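Long-range contacts in type IV pilus biogenesis factor PilY1 (Pseudomonas aeruginosa, PDB 3HX6), which primes type IV pilus assembly, stabilises pilus fibres probably by opposing retraction, and supports calcium-dependent twitching motility and adhesion to host cells: residues Q393-D398 with I414-P419; N418-L423 with P485-R490; A58-Y63 with V141-F146. The protein carries 3 engineered substitutions. All blocks are in the same frame, centred on the assembly; numbering follows the deposited sequence.

Contact 1 (Q393-D398 with I414-P419); sequences QQQTLD and IASQNP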
ATOM      1  N   GLN A 393      32.674  -2.932 -16.114  1.00 15.82           N
ATOM      2  CA  GLN A 393      32.496  -4.370 -16.133  1.00 16.93           C
ATOM      3  C   GLN A 393      31.328  -4.685 -17.048  1.00 17.54           C
ATOM      4  O   GLN A 393      30.208  -4.226 -16.828  1.00 17.49           O
ATOM      5  CB  GLN A 393      32.186  -4.906 -14.740  1.00 17.20           C
ATOM      6  CG  GLN A 393      31.852  -6.390 -14.741  1.00 17.61           C
ATOM      7  CD  GLN A 393      32.949  -7.213 -15.383  1.00 18.73           C
ATOM      8  OE1 GLN A 393      34.118  -7.071 -15.037  1.00 21.96           O
ATOM      9  NE2 GLN A 393      32.581  -8.079 -16.319  1.00 15.47           N
ATOM     10  N   GLN A 394      31.598  -5.467 -18.079  1.00 17.86           N
ATOM     11  CA  GLN A 394      30.569  -5.851 -19.023  1.00 18.11           C
ATOM     12  C   GLN A 394      29.647  -6.907 -18.424  1.00 17.37           C
ATOM     13  O   GLN A 394      30.072  -7.743 -17.626  1.00 17.67           O
ATOM     14  CB  GLN A 394      31.220  -6.408 -20.292  1.00 18.81           C
ATOM     15  CG  GLN A 394      30.245  -6.968 -21.312  1.00 20.03           C
ATOM     16  CD  GLN A 394      30.959  -7.674 -22.455  1.00 24.83           C
ATOM     17  OE1 GLN A 394      31.738  -8.602 -22.231  1.00 23.46           O
ATOM     18  NE2 GLN A 394      30.697  -7.240 -23.681  1.00 22.74           N
ATOM     19  N   GLN A 395      28.376  -6.837 -18.799  1.00 14.44           N
ATOM     20  CA  GLN A 395      27.375  -7.811 -18.383  1.00 14.06           C
ATOM     21  C   GLN A 395      26.697  -8.136 -19.711  1.00 16.27           C
ATOM     22  O   GLN A 395      26.746  -7.334 -20.651  1.00 15.72           O
ATOM     23  CB  GLN A 395      26.353  -7.211 -17.408  1.00 13.71           C
ATOM     24  CG  GLN A 395      26.925  -6.639 -16.105  1.00 12.45           C
ATOM     25  CD  GLN A 395      27.480  -7.693 -15.151  1.00 15.44           C
ATOM     26  OE1 GLN A 395      28.080  -7.356 -14.122  1.00 16.04           O
ATOM     27  NE2 GLN A 395      27.280  -8.967 -15.477  1.00  9.85           N
ATOM     28  N   THR A 396      26.078  -9.304 -19.805  1.00 16.07           N
ATOM     29  CA  THR A 396      25.416  -9.683 -21.043  1.00 15.93           C
ATOM     30  C   THR A 396      24.085 -10.361 -20.779  1.00 15.07           C
ATOM     31  O   THR A 396      23.844 -10.878 -19.691  1.00 15.79           O
ATOM     32  CB  THR A 396      26.292 -10.668 -21.859  1.00 16.96           C
ATOM     33  OG1 THR A 396      26.753 -11.717 -20.996  1.00 19.57           O
ATOM     34  CG2 THR A 396      27.499  -9.955 -22.463  1.00 16.36           C
ATOM     35  N   LEU A 397      23.206 -10.321 -21.769  1.00 15.54           N
ATOM     36  CA  LEU A 397      21.936 -11.015 -21.666  1.00 16.60           C
ATOM     37  C   LEU A 397      22.340 -12.312 -22.351  1.00 18.88           C
ATOM     38  O   LEU A 397      22.599 -12.333 -23.554  1.00 18.15           O
ATOM     39  CB  LEU A 397      20.852 -10.271 -22.438  1.00 16.52           C
ATOM     40  CG  LEU A 397      20.440  -8.974 -21.734  1.00 16.94           C
ATOM     41  CD1 LEU A 397      19.308  -8.306 -22.495  1.00 15.05           C
ATOM     42  CD2 LEU A 397      20.007  -9.297 -20.301  1.00 15.40           C
ATOM     43  N   ASP A 398      22.425 -13.381 -21.571  1.00 20.70           N
ATOM     44  CA  ASP A 398      22.895 -14.658 -22.084  1.00 22.46           C
ATOM     45  C   ASP A 398      21.889 -15.683 -22.540  1.00 23.74           C
ATOM     46  O   ASP A 398      22.261 -16.656 -23.192  1.00 22.79           O
ATOM     47  CB  ASP A 398      23.807 -15.309 -21.046  1.00 21.99           C
ATOM     48  CG  ASP A 398      24.988 -14.441 -20.701  1.00 24.09           C
ATOM     49  OD1 ASP A 398      25.400 -13.644 -21.569  1.00 26.59           O
ATOM     50  OD2 ASP A 398      25.505 -14.553 -19.574  1.00 26.16           O
ATOM     51  N   ILE A 414      17.860 -14.191 -19.125  1.00 15.36           N
ATOM     52  CA  ILE A 414      18.760 -14.316 -17.989  1.00 15.74           C
ATOM     53  C   ILE A 414      20.000 -13.502 -18.297  1.00 15.68           C
ATOM     54  O   ILE A 414      20.532 -13.551 -19.406  1.00 14.86           O
ATOM     55  CB  ILE A 414      19.167 -15.792 -17.732  1.00 17.98           C
ATOM     56  CG1 ILE A 414      17.960 -16.575 -17.205  1.00 18.03           C
ATOM     57  CG2 ILE A 414      20.312 -15.865 -16.726  1.00 14.11           C
ATOM     58  CD1 ILE A 414      17.352 -17.474 -18.249  1.00 25.68           C
ATOM     59  N   ALA A 415      20.446 -12.739 -17.309  1.00 15.97           N
ATOM     60  CA  ALA A 415      21.619 -11.900 -17.467  1.00 16.48           C
ATOM     61  C   ALA A 415      22.790 -12.517 -16.724  1.00 15.74           C
ATOM     62  O   ALA A 415      22.602 -13.328 -15.818  1.00 15.60           O
ATOM     63  CB  ALA A 415      21.333 -10.502 -16.915  1.00 16.11           C
ATOM     64  N   SER A 416      23.996 -12.122 -17.116  1.00 17.01           N
ATOM     65  CA  SER A 416      25.217 -12.591 -16.474  1.00 16.52           C
ATOM     66  C   SER A 416      25.258 -11.971 -15.083  1.00 17.86           C
ATOM     67  O   SER A 416      24.433 -11.108 -14.754  1.00 16.85           O
ATOM     68  CB  SER A 416      26.440 -12.134 -17.273  1.00 17.26           C
ATOM     69  OG  SER A 416      26.444 -10.722 -17.438  1.00 15.50           O
ATOM     70  N   GLN A 417      26.222 -12.399 -14.275  1.00 15.72           N
ATOM     71  CA  GLN A 417      26.355 -11.888 -12.917  1.00 18.08           C
ATOM     72  C   GLN A 417      27.828 -11.666 -12.583  1.00 19.09           C
ATOM     73  O   GLN A 417      28.342 -12.178 -11.593  1.00 19.03           O
ATOM     74  CB  GLN A 417      25.730 -12.880 -11.934  1.00 19.34           C
ATOM     75  CG  GLN A 417      25.654 -12.402 -10.495  1.00 22.08           C
ATOM     76  CD  GLN A 417      24.903 -13.384  -9.614  1.00 23.45           C
ATOM     77  OE1 GLN A 417      23.809 -13.097  -9.127  1.00 28.88           O
ATOM     78  NE2 GLN A 417      25.483 -14.551  -9.416  1.00 21.09           N
ATOM     79  N   ASN A 418      28.500 -10.894 -13.425  1.00 18.58           N
ATOM     80  CA  ASN A 418      29.912 -10.608 -13.243  1.00 18.38           C
ATOM     81  C   ASN A 418      30.092  -9.554 -12.166  1.00 19.10           C
ATOM     82  O   ASN A 418      29.369  -8.559 -12.128  1.00 20.05           O
ATOM     83  CB  ASN A 418      30.503 -10.115 -14.556  1.00 18.32           C
ATOM     84  CG  ASN A 418      30.213 -11.055 -15.701  1.00 20.58           C
ATOM     85  OD1 ASN A 418      29.926 -10.623 -16.819  1.00 22.20           O
ATOM     86  ND2 ASN A 418      30.286 -12.353 -15.431  1.00 19.42           N
ATOM     87  N   PRO A 419      31.047  -9.768 -11.259  1.00 19.31           N
ATOM     88  CA  PRO A 419      31.258  -8.779 -10.206  1.00 20.74           C
ATOM     89  C   PRO A 419      31.997  -7.558 -10.739  1.00 19.61           C
ATOM     90  O   PRO A 419      32.627  -7.611 -11.794  1.00 20.26           O
ATOM     91  CB  PRO A 419      32.072  -9.550  -9.171  1.00 22.87           C
ATOM     92  CG  PRO A 419      32.896 -10.475 -10.024  1.00 23.32           C
ATOM     93  CD  PRO A 419      31.897 -10.957 -11.058  1.00 21.23           C
TER
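L397 faces A415 as an antiparallel non-hydrogen-bonded pair near the open end of the β hairpin formed by strands 392-405 and 408-415. Backbone bonds hold the pairing on one side of L397, where D398 N donates to I414 O at 2.9 Å. On the other side S416, just past the end of its strand, grips T396 twice. S416 N gives its hydrogen to T396 O at 2.9 Å. The hydroxyl takes the reverse bond, T396 N to S416 OG, at 2.8 Å, with an N-H...O angle of 163°. It can do so because chi1 (56°) sets OG between the backbone N and the carbonyl carbon of S416, pointing to T396 N, so a hydroxyl, not a backbone carbonyl, accepts from T396 N. Apolar contact is slight: a methyl of L397, CD2, meets A415 CB at 3.8 Å. From S416 on, the partner chain is a loop that still follows the long strand, and here the bent Q393 side chain lies against P419 O, CG 3.3 Å away, and crosses N418 at about a right angle. The Q393 amide is fastened within its own strand by NE2 to Q394 O, 2.8 Å, on a lone pair in the carbonyl plane.

Contact 2 (N418-L423 with P485-R490); sequences NPVNWL and PYTGGR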
ATOM      1  N   ASN A 418      28.500 -10.894 -13.425  1.00 18.58           N
ATOM      2  CA  ASN A 418      29.912 -10.608 -13.243  1.00 18.38           C
ATOM      3  C   ASN A 418      30.092  -9.554 -12.166  1.00 19.10           C
ATOM      4  O   ASN A 418      29.369  -8.559 -12.128  1.00 20.05           O
ATOM      5  CB  ASN A 418      30.503 -10.115 -14.556  1.00 18.32           C
ATOM      6  CG  ASN A 418      30.213 -11.055 -15.701  1.00 20.58           C
ATOM      7  OD1 ASN A 418      29.926 -10.623 -16.819  1.00 22.20           O
ATOM      8  ND2 ASN A 418      30.286 -12.353 -15.431  1.00 19.42           N
ATOM      9  N   PRO A 419      31.047  -9.768 -11.259  1.00 19.31           N
ATOM     10  CA  PRO A 419      31.258  -8.779 -10.206  1.00 20.74           C
ATOM     11  C   PRO A 419      31.997  -7.558 -10.739  1.00 19.61           C
ATOM     12  O   PRO A 419      32.627  -7.611 -11.794  1.00 20.26           O
ATOM     13  CB  PRO A 419      32.072  -9.550  -9.171  1.00 22.87           C
ATOM     14  CG  PRO A 419      32.896 -10.475 -10.024  1.00 23.32           C
ATOM     15  CD  PRO A 419      31.897 -10.957 -11.058  1.00 21.23           C
ATOM     16  N   VAL A 420      31.894  -6.453 -10.015  1.00 19.34           N
ATOM     17  CA  VAL A 420      32.568  -5.223 -10.398  1.00 19.15           C
ATOM     18  C   VAL A 420      33.637  -4.971  -9.342  1.00 20.54           C
ATOM     19  O   VAL A 420      33.342  -4.984  -8.144  1.00 22.11           O
ATOM     20  CB  VAL A 420      31.599  -4.018 -10.406  1.00 17.43           C
ATOM     21  CG1 VAL A 420      32.354  -2.750 -10.775  1.00 16.94           C
ATOM     22  CG2 VAL A 420      30.466  -4.259 -11.397  1.00 17.51           C
ATOM     23  N   ASN A 421      34.873  -4.749  -9.779  1.00 19.90           N
ATOM     24  CA  ASN A 421      35.962  -4.486  -8.845  1.00 21.60           C
ATOM     25  C   ASN A 421      36.177  -2.982  -8.819  1.00 20.20           C
ATOM     26  O   ASN A 421      36.890  -2.427  -9.655  1.00 20.00           O
ATOM     27  CB  ASN A 421      37.244  -5.192  -9.289  1.00 21.77           C
ATOM     28  CG  ASN A 421      38.325  -5.158  -8.221  1.00 25.62           C
ATOM     29  OD1 ASN A 421      39.487  -5.455  -8.490  1.00 30.28           O
ATOM     30  ND2 ASN A 421      37.941  -4.806  -6.996  1.00 23.26           N
ATOM     31  N   TRP A 422      35.550  -2.329  -7.851  1.00 20.13           N
ATOM     32  CA  TRP A 422      35.620  -0.880  -7.731  1.00 20.61           C
ATOM     33  C   TRP A 422      36.971  -0.283  -7.347  1.00 22.43           C
ATOM     34  O   TRP A 422      37.405   0.698  -7.949  1.00 19.97           O
ATOM     35  CB  TRP A 422      34.577  -0.389  -6.727  1.00 18.15           C
ATOM     36  CG  TRP A 422      33.171  -0.841  -7.006  1.00 18.09           C
ATOM     37  CD1 TRP A 422      32.486  -1.831  -6.361  1.00 15.84           C
ATOM     38  CD2 TRP A 422      32.266  -0.292  -7.972  1.00 17.17           C
ATOM     39  NE1 TRP A 422      31.210  -1.928  -6.858  1.00 17.35           N
ATOM     40  CE2 TRP A 422      31.047  -0.996  -7.849  1.00 17.24           C
ATOM     41  CE3 TRP A 422      32.365   0.729  -8.927  1.00 16.21           C
ATOM     42  CZ2 TRP A 422      29.934  -0.711  -8.645  1.00 17.51           C
ATOM     43  CZ3 TRP A 422      31.255   1.015  -9.720  1.00 15.89           C
ATOM     44  CH2 TRP A 422      30.056   0.297  -9.572  1.00 16.48           C
ATOM     45  N   LEU A 423      37.628  -0.862  -6.345  1.00 22.65           N
ATOM     46  CA  LEU A 423      38.905  -0.320  -5.881  1.00 26.85           C
ATOM     47  C   LEU A 423      40.052  -1.317  -5.833  1.00 27.26           C
ATOM     48  O   LEU A 423      39.836  -2.507  -5.627  1.00 26.38           O
ATOM     49  CB  LEU A 423      38.747   0.256  -4.464  1.00 27.57           C
ATOM     50  CG  LEU A 423      37.788   1.402  -4.126  1.00 27.02           C
ATOM     51  CD1 LEU A 423      38.033   2.570  -5.077  1.00 25.52           C
ATOM     52  CD2 LEU A 423      36.358   0.922  -4.218  1.00 31.63           C
ATOM     53  N   PRO A 485      21.630  -2.927  -9.473  1.00 16.92           N
ATOM     54  CA  PRO A 485      22.190  -1.613  -9.805  1.00 16.46           C
ATOM     55  C   PRO A 485      23.693  -1.494  -9.575  1.00 17.00           C
ATOM     56  O   PRO A 485      24.352  -0.674 -10.211  1.00 18.11           O
ATOM     57  CB  PRO A 485      21.396  -0.663  -8.914  1.00 14.76           C
ATOM     58  CG  PRO A 485      21.103  -1.511  -7.702  1.00 17.72           C
ATOM     59  CD  PRO A 485      20.704  -2.833  -8.330  1.00 16.35           C
ATOM     60  N   TYR A 486      24.220  -2.315  -8.672  1.00 14.62           N
ATOM     61  CA  TYR A 486      25.638  -2.296  -8.332  1.00 15.96           C
ATOM     62  C   TYR A 486      26.525  -3.007  -9.340  1.00 17.18           C
ATOM     63  O   TYR A 486      27.747  -2.858  -9.302  1.00 18.17           O
ATOM     64  CB  TYR A 486      25.856  -2.949  -6.964  1.00 17.01           C
ATOM     65  CG  TYR A 486      24.953  -2.423  -5.872  1.00 18.58           C
ATOM     66  CD1 TYR A 486      24.287  -3.298  -5.014  1.00 20.08           C
ATOM     67  CD2 TYR A 486      24.780  -1.053  -5.684  1.00 17.54           C
ATOM     68  CE1 TYR A 486      23.472  -2.819  -3.992  1.00 22.15           C
ATOM     69  CE2 TYR A 486      23.970  -0.563  -4.667  1.00 20.68           C
ATOM     70  CZ  TYR A 486      23.320  -1.447  -3.823  1.00 23.07           C
ATOM     71  OH  TYR A 486      22.532  -0.960  -2.806  1.00 25.97           O
ATOM     72  N   THR A 487      25.926  -3.778 -10.238  1.00 16.20           N
ATOM     73  CA  THR A 487      26.720  -4.518 -11.201  1.00 18.06           C
ATOM     74  C   THR A 487      26.148  -4.546 -12.617  1.00 17.60           C
ATOM     75  O   THR A 487      26.858  -4.872 -13.569  1.00 18.14           O
ATOM     76  CB  THR A 487      26.894  -5.973 -10.718  1.00 21.67           C
ATOM     77  OG1 THR A 487      27.920  -6.614 -11.482  1.00 31.95           O
ATOM     78  CG2 THR A 487      25.603  -6.740 -10.893  1.00 12.78           C
ATOM     79  N   GLY A 488      24.871  -4.205 -12.752  1.00 17.54           N
ATOM     80  CA  GLY A 488      24.225  -4.235 -14.055  1.00 16.94           C
ATOM     81  C   GLY A 488      23.836  -5.654 -14.442  1.00 16.51           C
ATOM     82  O   GLY A 488      23.267  -5.889 -15.506  1.00 14.00           O
ATOM     83  N   GLY A 489      24.139  -6.608 -13.569  1.00 15.39           N
ATOM     84  CA  GLY A 489      23.824  -7.994 -13.866  1.00 15.19           C
ATOM     85  C   GLY A 489      22.679  -8.577 -13.061  1.00 15.45           C
ATOM     86  O   GLY A 489      21.885  -7.855 -12.450  1.00 14.55           O
ATOM     87  N   ARG A 490      22.607  -9.901 -13.059  1.00 12.56           N
ATOM     88  CA  ARG A 490      21.572 -10.635 -12.351  1.00 15.63           C
ATOM     89  C   ARG A 490      21.680 -10.446 -10.845  1.00 15.33           C
ATOM     90  O   ARG A 490      22.770 -10.532 -10.280  1.00 16.22           O
ATOM     91  CB  ARG A 490      21.704 -12.123 -12.689  1.00 18.72           C
ATOM     92  CG  ARG A 490      20.779 -13.059 -11.948  1.00 25.14           C
ATOM     93  CD  ARG A 490      21.488 -14.394 -11.742  1.00 25.74           C
ATOM     94  NE  ARG A 490      22.189 -14.775 -12.956  1.00 29.32           N
ATOM     95  CZ  ARG A 490      23.262 -15.552 -13.002  1.00 25.74           C
ATOM     96  NH1 ARG A 490      23.778 -16.057 -11.893  1.00 26.68           N
ATOM     97  NH2 ARG A 490      23.833 -15.797 -14.170  1.00 27.56           N
TER
HETATM   98  O   HOH W   1      29.327  -3.985  -7.009  1.00 24.48           O
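The indole of W422 turns its six-membered edge to the backbone of Y486, whose carbonyl O lies near the ring plane, 3.1 Å from W422 CZ2. One face of the indole carries V420 from its own segment, CG1 standing 3.6 Å above the plane over the ring centre. The Y486 ring has P485 on one face, CG being 4.1 Å above it. A water links the indole to the backbone of Y486: it accepts from W422 NE1 at 2.8 Å and donates to Y486 O at 3.0 Å, so that carbonyl meets both the indole edge and the water. V420 touches in two directions. With CG1 anti to the backbone N (chi1 178°) and lying on the indole, CG2 is left to meet T487 OG1 at 3.5 Å and the carbonyl O of Y486. The main polar partner of the T487 hydroxyl is Q395 of strand 392-405. The contact thus joins two irregular loops, one following strand 408-415 and the other following strand 477-483. W422 packs edge-to-face with H337 and W372, Y486 rests on V335 of strand 333-336 and I344 of strand 343-348, and V420 touches Q393 of strand 392-405.

Contact 3 (A58-Y63 with V141-F146); sequences AQYLTY and VVADAF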
ATOM      1  N   ALA A  58      -2.701  13.929  -2.379  1.00 30.13           N
ATOM      2  CA  ALA A  58      -1.486  14.731  -2.358  1.00 28.18           C
ATOM      3  C   ALA A  58      -0.359  13.787  -2.755  1.00 27.56           C
ATOM      4  O   ALA A  58      -0.376  12.604  -2.408  1.00 26.68           O
ATOM      5  CB  ALA A  58      -1.243  15.290  -0.967  1.00 24.84           C
ATOM      6  N   GLN A  59       0.615  14.309  -3.487  1.00 26.48           N
ATOM      7  CA  GLN A  59       1.723  13.494  -3.952  1.00 27.29           C
ATOM      8  C   GLN A  59       2.732  13.088  -2.888  1.00 26.37           C
ATOM      9  O   GLN A  59       3.275  11.990  -2.939  1.00 24.93           O
ATOM     10  CB  GLN A  59       2.448  14.217  -5.092  1.00 28.11           C
ATOM     11  CG  GLN A  59       3.809  13.633  -5.433  1.00 29.31           C
ATOM     12  CD  GLN A  59       4.456  14.311  -6.625  1.00 30.39           C
ATOM     13  OE1 GLN A  59       4.313  15.518  -6.823  1.00 29.36           O
ATOM     14  NE2 GLN A  59       5.191  13.537  -7.417  1.00 31.47           N
ATOM     15  N   TYR A  60       2.977  13.960  -1.917  1.00 27.45           N
ATOM     16  CA  TYR A  60       3.978  13.669  -0.895  1.00 26.94           C
ATOM     17  C   TYR A  60       3.422  13.365   0.488  1.00 27.63           C
ATOM     18  O   TYR A  60       2.231  13.513   0.750  1.00 26.35           O
ATOM     19  CB  TYR A  60       4.947  14.852  -0.766  1.00 28.24           C
ATOM     20  CG  TYR A  60       5.392  15.467  -2.079  1.00 29.78           C
ATOM     21  CD1 TYR A  60       6.104  14.723  -3.019  1.00 31.77           C
ATOM     22  CD2 TYR A  60       5.096  16.796  -2.382  1.00 28.98           C
ATOM     23  CE1 TYR A  60       6.511  15.291  -4.235  1.00 31.87           C
ATOM     24  CE2 TYR A  60       5.498  17.373  -3.590  1.00 30.42           C
ATOM     25  CZ  TYR A  60       6.203  16.615  -4.514  1.00 32.30           C
ATOM     26  OH  TYR A  60       6.577  17.171  -5.725  1.00 32.87           O
ATOM     27  N   LEU A  61       4.318  12.924   1.364  1.00 27.51           N
ATOM     28  CA  LEU A  61       3.970  12.651   2.745  1.00 27.70           C
ATOM     29  C   LEU A  61       4.327  13.948   3.447  1.00 26.72           C
ATOM     30  O   LEU A  61       5.392  14.520   3.208  1.00 26.86           O
ATOM     31  CB  LEU A  61       4.808  11.505   3.310  1.00 29.35           C
ATOM     32  CG  LEU A  61       4.481  10.101   2.796  1.00 31.44           C
ATOM     33  CD1 LEU A  61       5.351   9.094   3.522  1.00 30.83           C
ATOM     34  CD2 LEU A  61       3.005   9.789   3.020  1.00 31.45           C
ATOM     35  N   THR A  62       3.434  14.414   4.304  1.00 24.84           N
ATOM     36  CA  THR A  62       3.652  15.660   5.008  1.00 23.34           C
ATOM     37  C   THR A  62       5.019  15.825   5.668  1.00 23.56           C
ATOM     38  O   THR A  62       5.615  16.896   5.581  1.00 22.14           O
ATOM     39  CB  THR A  62       2.556  15.884   6.057  1.00 21.46           C
ATOM     40  OG1 THR A  62       1.299  16.041   5.391  1.00 21.72           O
ATOM     41  CG2 THR A  62       2.846  17.132   6.875  1.00 21.51           C
ATOM     42  N   TYR A  63       5.534  14.784   6.313  1.00 24.25           N
ATOM     43  CA  TYR A  63       6.823  14.933   6.974  1.00 24.46           C
ATOM     44  C   TYR A  63       7.951  15.243   6.000  1.00 25.96           C
ATOM     45  O   TYR A  63       9.013  15.705   6.406  1.00 25.23           O
ATOM     46  CB  TYR A  63       7.166  13.691   7.807  1.00 28.43           C
ATOM     47  CG  TYR A  63       7.820  12.556   7.059  1.00 30.49           C
ATOM     48  CD1 TYR A  63       7.101  11.775   6.160  1.00 33.15           C
ATOM     49  CD2 TYR A  63       9.159  12.246   7.278  1.00 33.22           C
ATOM     50  CE1 TYR A  63       7.701  10.704   5.499  1.00 34.59           C
ATOM     51  CE2 TYR A  63       9.768  11.184   6.624  1.00 34.94           C
ATOM     52  CZ  TYR A  63       9.036  10.416   5.740  1.00 36.11           C
ATOM     53  OH  TYR A  63       9.641   9.357   5.104  1.00 40.69           O
ATOM     54  N   VAL A 141       3.260  15.518 -17.128  1.00 19.93           N
ATOM     55  CA  VAL A 141       3.795  15.290 -15.795  1.00 19.52           C
ATOM     56  C   VAL A 141       2.925  16.034 -14.788  1.00 20.28           C
ATOM     57  O   VAL A 141       2.610  17.209 -14.985  1.00 22.84           O
ATOM     58  CB  VAL A 141       5.240  15.817 -15.688  1.00 17.05           C
ATOM     59  CG1 VAL A 141       5.655  15.921 -14.227  1.00 18.18           C
ATOM     60  CG2 VAL A 141       6.182  14.894 -16.442  1.00 17.24           C
ATOM     61  N   VAL A 142       2.515  15.351 -13.724  1.00 19.22           N
ATOM     62  CA  VAL A 142       1.714  15.999 -12.691  1.00 19.02           C
ATOM     63  C   VAL A 142       2.514  15.926 -11.398  1.00 17.37           C
ATOM     64  O   VAL A 142       3.153  14.918 -11.116  1.00 17.04           O
ATOM     65  CB  VAL A 142       0.341  15.307 -12.479  1.00 19.02           C
ATOM     66  CG1 VAL A 142      -0.453  15.324 -13.780  1.00 21.16           C
ATOM     67  CG2 VAL A 142       0.532  13.877 -11.986  1.00 18.56           C
ATOM     68  N   ALA A 143       2.492  16.997 -10.620  1.00 16.25           N
ATOM     69  CA  ALA A 143       3.234  17.008  -9.374  1.00 16.47           C
ATOM     70  C   ALA A 143       2.713  18.096  -8.462  1.00 16.62           C
ATOM     71  O   ALA A 143       2.011  19.006  -8.903  1.00 17.27           O
ATOM     72  CB  ALA A 143       4.725  17.233  -9.652  1.00 17.16           C
ATOM     73  N   ASP A 144       3.034  17.981  -7.179  1.00 15.87           N
ATOM     74  CA  ASP A 144       2.639  18.997  -6.221  1.00 16.89           C
ATOM     75  C   ASP A 144       3.798  19.980  -6.172  1.00 15.94           C
ATOM     76  O   ASP A 144       4.960  19.580  -6.195  1.00 15.05           O
ATOM     77  CB  ASP A 144       2.404  18.387  -4.837  1.00 18.61           C
ATOM     78  CG  ASP A 144       1.099  17.616  -4.759  1.00 19.64           C
ATOM     79  OD1 ASP A 144       0.267  17.770  -5.673  1.00 20.04           O
ATOM     80  OD2 ASP A 144       0.901  16.868  -3.781  1.00 20.66           O
ATOM     81  N   ALA A 145       3.481  21.267  -6.142  1.00 15.19           N
ATOM     82  CA  ALA A 145       4.510  22.290  -6.097  1.00 15.10           C
ATOM     83  C   ALA A 145       4.023  23.449  -5.244  1.00 14.91           C
ATOM     84  O   ALA A 145       2.826  23.626  -5.047  1.00 15.51           O
ATOM     85  CB  ALA A 145       4.840  22.773  -7.512  1.00 12.18           C
ATOM     86  N   PHE A 146       4.958  24.239  -4.745  1.00 16.02           N
ATOM     87  CA  PHE A 146       4.612  25.370  -3.907  1.00 16.34           C
ATOM     88  C   PHE A 146       4.989  26.676  -4.589  1.00 17.28           C
ATOM     89  O   PHE A 146       6.125  26.849  -5.027  1.00 16.08           O
ATOM     90  CB  PHE A 146       5.336  25.238  -2.565  1.00 17.01           C
ATOM     91  CG  PHE A 146       4.916  26.246  -1.534  1.00 16.44           C
ATOM     92  CD1 PHE A 146       5.624  27.430  -1.370  1.00 17.32           C
ATOM     93  CD2 PHE A 146       3.836  25.987  -0.692  1.00 17.65           C
ATOM     94  CE1 PHE A 146       5.269  28.344  -0.376  1.00 17.28           C
ATOM     95  CE2 PHE A 146       3.469  26.893   0.306  1.00 16.54           C
ATOM     96  CZ  PHE A 146       4.189  28.072   0.464  1.00 18.46           C
TER
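D144 and Q59 hold each other by a pair of bonds running in opposite directions. Q59 N donates to D144 OD2 at 2.6 Å, meeting the oxygen from above the carboxylate plane, 41° out of it. In return D144 N reaches Q59 OE1 at 2.8 Å, the donor 16° from the amide carbonyl plane. The Q59 chain makes this possible by running straight out beyond CG, CG itself anti to the backbone N (chi1 166°), which also brings OE1 to 3.1 Å from A143 CA. D144 lies on strand 141-147, the first of four antiparallel strands in one blade of the β-propeller, whereas Q59 belongs to the loop leading into helix 62-65. Y60 is the third large contributor. Its side chain passes alongside that of D144, the two running opposite ways, with ring and carboxylate planes nearly perpendicular; CE2 touches D144 CB at 3.5 Å, and Y60 OH stands 2.9 Å from D144 O, an oxygen near the ring plane. T153 bonds to D144 OD1, and Y74 of helix 74-82 to OD2 and Y60 N; these hydroxyls and Q59 N would probably favour the charged carboxylate despite burial. The side chain of Y60, which also packs on W208 of strand 208-213, lies about 14 Å from the bound calcium ion.

Contact 3 comes first along the chain, closing before contacts 1 and 2 open in the later part of the chain. Those two are neighbours, their centres 9 Å apart; they share N418 and P419, and the backbones of S416 and R490 meet, probably through a hydrogen bond. Strands 392-405, 408-415 and 477-483 belong to one mixed sheet, so contact 1 pairs the open end of a hairpin of it while contact 2 ties together loops that follow two of its strands. Contact 3 lies 38 Å from contact 1 and 34 Å from contact 2, between centres, and packs the segment 58-63 against a separate four-stranded sheet. Within the C-terminal domain, contacts 1 and 2 thus form one continuous region, and contact 3 is apart from it.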